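Local coordinates for protein putative aminotransferase (Actinomadura melliaura, PDB 4ZWV) that probably acts as a pyridoxal-phosphate-dependent sugar aminotransferase in making the aminopentose of the indolocarbazole AT2433, at residues H307-A312 with V365-S370; I315-V320 with R346-P351. All coordinates share one frame; numbering follows the deposited sequence. Where two conformers were deposited one is given.

Contact 1 of 2, residues H307-A312 with V365-S370; sequences HRKMEA and VATIRS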
loop_
_atom_site.group_PDB
_atom_site.type_symbol
_atom_site.label_atom_id
_atom_site.label_comp_id
_atom_site.label_asym_id
_atom_site.label_seq_id
_atom_site.Cartn_x
_atom_site.Cartn_y
_atom_site.Cartn_z
ATOM N N HIS A 307 -26.428 23.752 -6.490
ATOM C CA HIS A 307 -25.924 23.091 -5.291
ATOM C C HIS A 307 -26.808 23.376 -4.075
ATOM O O HIS A 307 -27.146 22.462 -3.326
ATOM C CB HIS A 307 -24.484 23.526 -5.006
ATOM C CG HIS A 307 -23.480 22.920 -5.935
ATOM N ND1 HIS A 307 -22.225 23.458 -6.128
ATOM C CD2 HIS A 307 -23.542 21.818 -6.719
ATOM C CE1 HIS A 307 -21.558 22.714 -6.992
ATOM N NE2 HIS A 307 -22.334 21.710 -7.365
ATOM N N ARG A 308 -27.187 24.638 -3.888
ATOM C CA ARG A 308 -28.041 25.017 -2.767
ATOM C C ARG A 308 -29.395 24.311 -2.850
ATOM O O ARG A 308 -29.953 23.909 -1.831
ATOM C CB ARG A 308 -28.212 26.539 -2.714
ATOM C CG ARG A 308 -26.934 27.267 -2.301
ATOM C CD ARG A 308 -27.162 28.747 -2.009
ATOM N NE ARG A 308 -27.532 29.509 -3.199
ATOM C CZ ARG A 308 -26.652 30.088 -4.012
ATOM N NH1 ARG A 308 -25.354 29.994 -3.756
ATOM N NH2 ARG A 308 -27.067 30.764 -5.076
ATOM N N LYS A 309 -29.911 24.156 -4.064
ATOM C CA LYS A 309 -31.163 23.437 -4.293
ATOM C C LYS A 309 -31.051 21.966 -3.891
ATOM O O LYS A 309 -31.918 21.438 -3.199
ATOM C CB LYS A 309 -31.575 23.538 -5.762
ATOM C CG LYS A 309 -32.924 22.916 -6.085
ATOM C CD LYS A 309 -34.059 23.900 -5.842
ATOM C CE LYS A 309 -35.412 23.251 -6.114
ATOM N NZ LYS A 309 -36.493 24.264 -6.253
HETATM N N MSE A 310 -29.991 21.301 -4.344
HETATM C CA MSE A 310 -29.780 19.898 -4.002
HETATM C C MSE A 310 -29.645 19.717 -2.493
HETATM O O MSE A 310 -30.293 18.851 -1.910
HETATM C CB MSE A 310 -28.540 19.341 -4.701
HETATM C CG MSE A 310 -28.604 19.316 -6.228
HETATM SE SE MSE A 310 -30.136 18.331 -6.946
HETATM C CE MSE A 310 -31.193 19.858 -7.519
ATOM N N GLU A 311 -28.806 20.543 -1.875
ATOM C CA GLU A 311 -28.583 20.488 -0.428
ATOM C C GLU A 311 -29.892 20.615 0.350
ATOM O O GLU A 311 -30.143 19.844 1.276
ATOM C CB GLU A 311 -27.602 21.584 0.001
ATOM C CG GLU A 311 -26.180 21.350 -0.494
ATOM C CD GLU A 311 -25.300 22.590 -0.407
ATOM O OE1 GLU A 311 -25.799 23.652 0.025
ATOM O OE2 GLU A 311 -24.108 22.500 -0.778
ATOM N N ALA A 312 -30.726 21.578 -0.038
ATOM C CA ALA A 312 -32.001 21.818 0.647
ATOM C C ALA A 312 -32.964 20.643 0.476
ATOM O O ALA A 312 -33.851 20.426 1.304
ATOM C CB ALA A 312 -32.641 23.097 0.135
ATOM N N VAL A 365 -35.261 13.825 -9.684
ATOM C CA VAL A 365 -35.795 14.382 -10.924
ATOM C C VAL A 365 -36.773 15.523 -10.672
ATOM O O VAL A 365 -36.684 16.566 -11.316
ATOM C CB VAL A 365 -36.485 13.291 -11.768
ATOM C CG1 VAL A 365 -37.345 13.913 -12.869
ATOM C CG2 VAL A 365 -35.435 12.356 -12.353
ATOM N N ALA A 366 -37.688 15.339 -9.722
ATOM C CA ALA A 366 -38.684 16.364 -9.422
ATOM C C ALA A 366 -38.026 17.639 -8.902
ATOM O O ALA A 366 -38.447 18.752 -9.235
ATOM C CB ALA A 366 -39.693 15.842 -8.411
ATOM N N THR A 367 -36.988 17.470 -8.090
ATOM C CA THR A 367 -36.269 18.605 -7.534
ATOM C C THR A 367 -35.578 19.397 -8.643
ATOM O O THR A 367 -35.731 20.613 -8.728
ATOM C CB THR A 367 -35.240 18.153 -6.477
ATOM O OG1 THR A 367 -35.932 17.549 -5.376
ATOM C CG2 THR A 367 -34.441 19.340 -5.966
ATOM N N ILE A 368 -34.836 18.702 -9.499
ATOM C CA ILE A 368 -34.159 19.353 -10.614
ATOM C C ILE A 368 -35.146 20.042 -11.560
ATOM O O ILE A 368 -34.939 21.193 -11.956
ATOM C CB ILE A 368 -33.302 18.341 -11.404
ATOM C CG1 ILE A 368 -32.131 17.855 -10.545
ATOM C CG2 ILE A 368 -32.765 18.961 -12.689
ATOM C CD1 ILE A 368 -31.337 16.737 -11.181
ATOM N N ARG A 369 -36.243 19.366 -11.892
ATOM C CA ARG A 369 -37.179 19.927 -12.864
ATOM C C ARG A 369 -37.972 21.118 -12.319
ATOM O O ARG A 369 -38.593 21.849 -13.089
ATOM C CB ARG A 369 -38.143 18.842 -13.373
ATOM C CG ARG A 369 -37.454 17.793 -14.243
ATOM C CD ARG A 369 -38.440 16.921 -15.013
ATOM N NE ARG A 369 -38.993 17.637 -16.161
ATOM C CZ ARG A 369 -38.518 17.560 -17.403
ATOM N NH1 ARG A 369 -37.485 16.776 -17.681
ATOM N NH2 ARG A 369 -39.093 18.258 -18.378
ATOM N N SER A 370 -37.941 21.323 -11.006
ATOM C CA SER A 370 -38.634 22.454 -10.404
ATOM C C SER A 370 -37.803 23.738 -10.479
ATOM O O SER A 370 -38.292 24.812 -10.119
ATOM C CB SER A 370 -39.000 22.155 -8.944
ATOM O OG SER A 370 -37.855 22.125 -8.111
#
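Lys309 CE lies over one face of the Thr367 carbonyl, the flat group of this contact, 3.7 Å from its O atom, while Ser370 OG and Ser370 N reach that oxygen from the other face. The hydroxyl bond is the shorter of the two, 2.7 Å from Ser370 OG to Thr367 O, with the donor tilted 24° from the plane. Ser370 OG in turn accepts from Lys309 NZ at 3.1 Å, and a weak bond joins NZ to Gly371 O. Lys309 sends CG across, anti to its backbone N (chi1 -175°), laying it 3.9 Å from Thr367 CG2, and the chain then bends at chi2, taking NZ to the serine. Replacing Lys309 by an alanine removes ammonium and methylenes together, which would probably cost Ser370 OG its donor and leave one side of the Thr367 methyl uncovered. The selenomethionine Met310 rests its CE against both Thr367 CG2 (3.6 Å) and Ile368 CG1 (3.7 Å). Thr367 OG1 turns back to His363 O within its own helix. The axes of segments 307-312 and 365-369 approach to 10.3 Å at 144°, a roughly antiparallel pairing; strand 347-350 touches both parent helices, 303-312 through Val348 on His307 and 358-369 through Leu350 on Ile368, and helix 243-273 packs on Val365.

Contact 2 of 2, residues I315-V320 with R346-P351; sequences IMAGLV and RMVSLP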
loop_
_atom_site.group_PDB
_atom_site.type_symbol
_atom_site.label_atom_id
_atom_site.label_comp_id
_atom_site.label_asym_id
_atom_site.label_seq_id
_atom_site.Cartn_x
_atom_site.Cartn_y
_atom_site.Cartn_z
ATOM N N ILE A 315 -30.155 16.037 -1.225
ATOM C CA ILE A 315 -29.506 15.281 -2.291
ATOM C C ILE A 315 -28.030 15.646 -2.335
ATOM O O ILE A 315 -27.688 16.813 -2.470
ATOM C CB ILE A 315 -30.152 15.564 -3.671
ATOM C CG1 ILE A 315 -31.635 15.189 -3.658
ATOM C CG2 ILE A 315 -29.395 14.819 -4.768
ATOM C CD1 ILE A 315 -32.450 15.854 -4.771
HETATM N N MSE A 316 -27.154 14.659 -2.189
HETATM C CA MSE A 316 -25.724 14.920 -2.236
HETATM C C MSE A 316 -25.279 14.988 -3.684
HETATM O O MSE A 316 -25.428 14.020 -4.422
HETATM C CB MSE A 316 -24.941 13.843 -1.490
HETATM C CG MSE A 316 -23.448 14.094 -1.475
HETATM SE SE MSE A 316 -22.508 12.706 -0.499
HETATM C CE MSE A 316 -23.308 12.995 1.254
ATOM N N ALA A 317 -24.719 16.127 -4.078
ATOM C CA ALA A 317 -24.335 16.353 -5.467
ATOM C C ALA A 317 -23.090 17.229 -5.525
ATOM O O ALA A 317 -22.984 18.211 -4.792
ATOM C CB ALA A 317 -25.492 16.998 -6.232
ATOM N N GLY A 318 -22.143 16.875 -6.385
ATOM C CA GLY A 318 -20.951 17.692 -6.519
ATOM C C GLY A 318 -19.853 17.022 -7.309
ATOM O O GLY A 318 -20.119 16.297 -8.265
ATOM N N LEU A 319 -18.616 17.283 -6.900
ATOM C CA LEU A 319 -17.450 16.755 -7.580
ATOM C C LEU A 319 -16.951 15.484 -6.909
ATOM O O LEU A 319 -17.023 15.345 -5.691
ATOM C CB LEU A 319 -16.330 17.795 -7.586
ATOM C CG LEU A 319 -16.594 19.118 -8.294
ATOM C CD1 LEU A 319 -15.497 20.118 -7.952
ATOM C CD2 LEU A 319 -16.656 18.882 -9.791
ATOM N N VAL A 320 -16.427 14.569 -7.714
ATOM C CA VAL A 320 -15.724 13.410 -7.199
ATOM C C VAL A 320 -14.370 13.856 -6.635
ATOM O O VAL A 320 -13.935 13.390 -5.582
ATOM C CB VAL A 320 -15.549 12.337 -8.304
ATOM C CG1 VAL A 320 -14.700 11.171 -7.802
ATOM C CG2 VAL A 320 -16.912 11.854 -8.789
ATOM N N ARG A 346 -19.381 23.941 -14.503
ATOM C CA ARG A 346 -20.748 23.513 -14.786
ATOM C C ARG A 346 -21.037 22.090 -14.333
ATOM O O ARG A 346 -22.181 21.746 -14.042
ATOM C CB ARG A 346 -21.038 23.634 -16.280
ATOM C CG ARG A 346 -21.056 25.068 -16.781
ATOM C CD ARG A 346 -20.899 25.108 -18.292
ATOM N NE ARG A 346 -22.003 24.423 -18.950
ATOM C CZ ARG A 346 -21.874 23.666 -20.033
ATOM N NH1 ARG A 346 -20.677 23.476 -20.582
ATOM N NH2 ARG A 346 -22.942 23.088 -20.560
HETATM N N MSE A 347 -20.009 21.258 -14.275
HETATM C CA MSE A 347 -20.247 19.843 -14.036
HETATM C C MSE A 347 -20.712 19.566 -12.612
HETATM O O MSE A 347 -20.259 20.195 -11.643
HETATM C CB MSE A 347 -18.992 19.022 -14.350
HETATM C CG MSE A 347 -17.816 19.380 -13.506
HETATM SE SE MSE A 347 -16.283 18.263 -13.969
HETATM C CE MSE A 347 -15.987 18.803 -15.785
ATOM N N VAL A 348 -21.619 18.608 -12.489
ATOM C CA VAL A 348 -22.069 18.129 -11.180
ATOM C C VAL A 348 -22.470 16.652 -11.276
ATOM O O VAL A 348 -23.124 16.238 -12.236
ATOM C CB VAL A 348 -23.237 18.982 -10.628
ATOM C CG1 VAL A 348 -24.322 19.158 -11.665
ATOM C CG2 VAL A 348 -23.788 18.381 -9.326
ATOM N N SER A 349 -22.027 15.860 -10.300
ATOM C CA SER A 349 -22.304 14.425 -10.250
ATOM C C SER A 349 -23.523 14.175 -9.369
ATOM O O SER A 349 -23.622 14.719 -8.262
ATOM C CB SER A 349 -21.102 13.647 -9.698
ATOM O OG SER A 349 -19.936 13.820 -10.500
ATOM N N LEU A 350 -24.440 13.343 -9.856
ATOM C CA LEU A 350 -25.670 13.019 -9.137
ATOM C C LEU A 350 -25.683 11.567 -8.663
ATOM O O LEU A 350 -25.093 10.696 -9.299
ATOM C CB LEU A 350 -26.887 13.273 -10.030
ATOM C CG LEU A 350 -27.048 14.697 -10.559
ATOM C CD1 LEU A 350 -28.214 14.777 -11.528
ATOM C CD2 LEU A 350 -27.254 15.647 -9.399
ATOM N N PRO A 351 -26.353 11.301 -7.534
ATOM C CA PRO A 351 -26.468 9.911 -7.072
ATOM C C PRO A 351 -27.205 9.050 -8.083
ATOM O O PRO A 351 -28.253 9.464 -8.579
ATOM C CB PRO A 351 -27.283 10.032 -5.777
ATOM C CG PRO A 351 -27.110 11.452 -5.337
ATOM C CD PRO A 351 -27.010 12.246 -6.614
HETATM O O HOH W 1 -17.544 14.958 -10.544
#
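Gly318 and Ser349 form a single antiparallel bridge, a hydrogen-bonded pair through which the irregular segment 315-320 docks onto strand 347-350, at the edge of the small antiparallel sheet that also holds strands 280-282 and 296-300. Two backbone bonds define it. Ser349 N gives to Gly318 O at 2.8 Å (155° at the hydrogen), and Gly318 N gives to Ser349 O at 3.2 Å. Ser349 O also receives a CA-H...O contact from Ala317 CA at 3.3 Å. With phi 168° and psi -145°, any side chain at Gly318 would collide with the carbonyl oxygen of Ala317.

The apolar contacts are spread along the segments. Ala317 CB meets Leu350 CD2 at 3.9 Å, the side chains of Leu319 and Met347 cross at about a right angle, CD2 on CG, and Ile315 CG2 meets the CG-CD edge of the Pro351 ring. That ring also presses its CG against Met316 O at 3.2 Å, a buried oxygen with no hydrogen-bond partner in the model. At the other end of the segment the contact borders the cofactor site: the Val320 side chain lies about 4 Å from that of His164, a pyridoxal-phosphate-binding residue.

Polar ties reach further. Ala317 O accepts from Arg227 of the second subunit. Ser349 OG bonds Asp297 OD1 on strand 296-300. The same hydroxyl accepts from a water at 2.6 Å, and that water takes the N-H of Val320 at 3.1 Å from its N.

Overall arrangement
The centre of contact 1 lies about 29 Å from the centre of the chain and that of contact 2 about 18 Å, and the contents match: the peripheral helix pair has a buried apolar centre but a more exposed side, where Lys309 meets Ser370, whereas no touching residue of contact 2 is exposed and backbone bonds carry it. The two abut, their centres about 11 Å apart. Met310 CG packs on Ala317 CB at 3.9 Å and Ile368 CD1 on Leu350 CD1 at 3.7 Å, so the helices pack on both partners of the bridge. A probable hydrogen bond from Ile315 N to Met310 O joins the two contacts. Arg227 of the second subunit reaches both, by a salt bridge to Glu311 and a bond to Ala317 O.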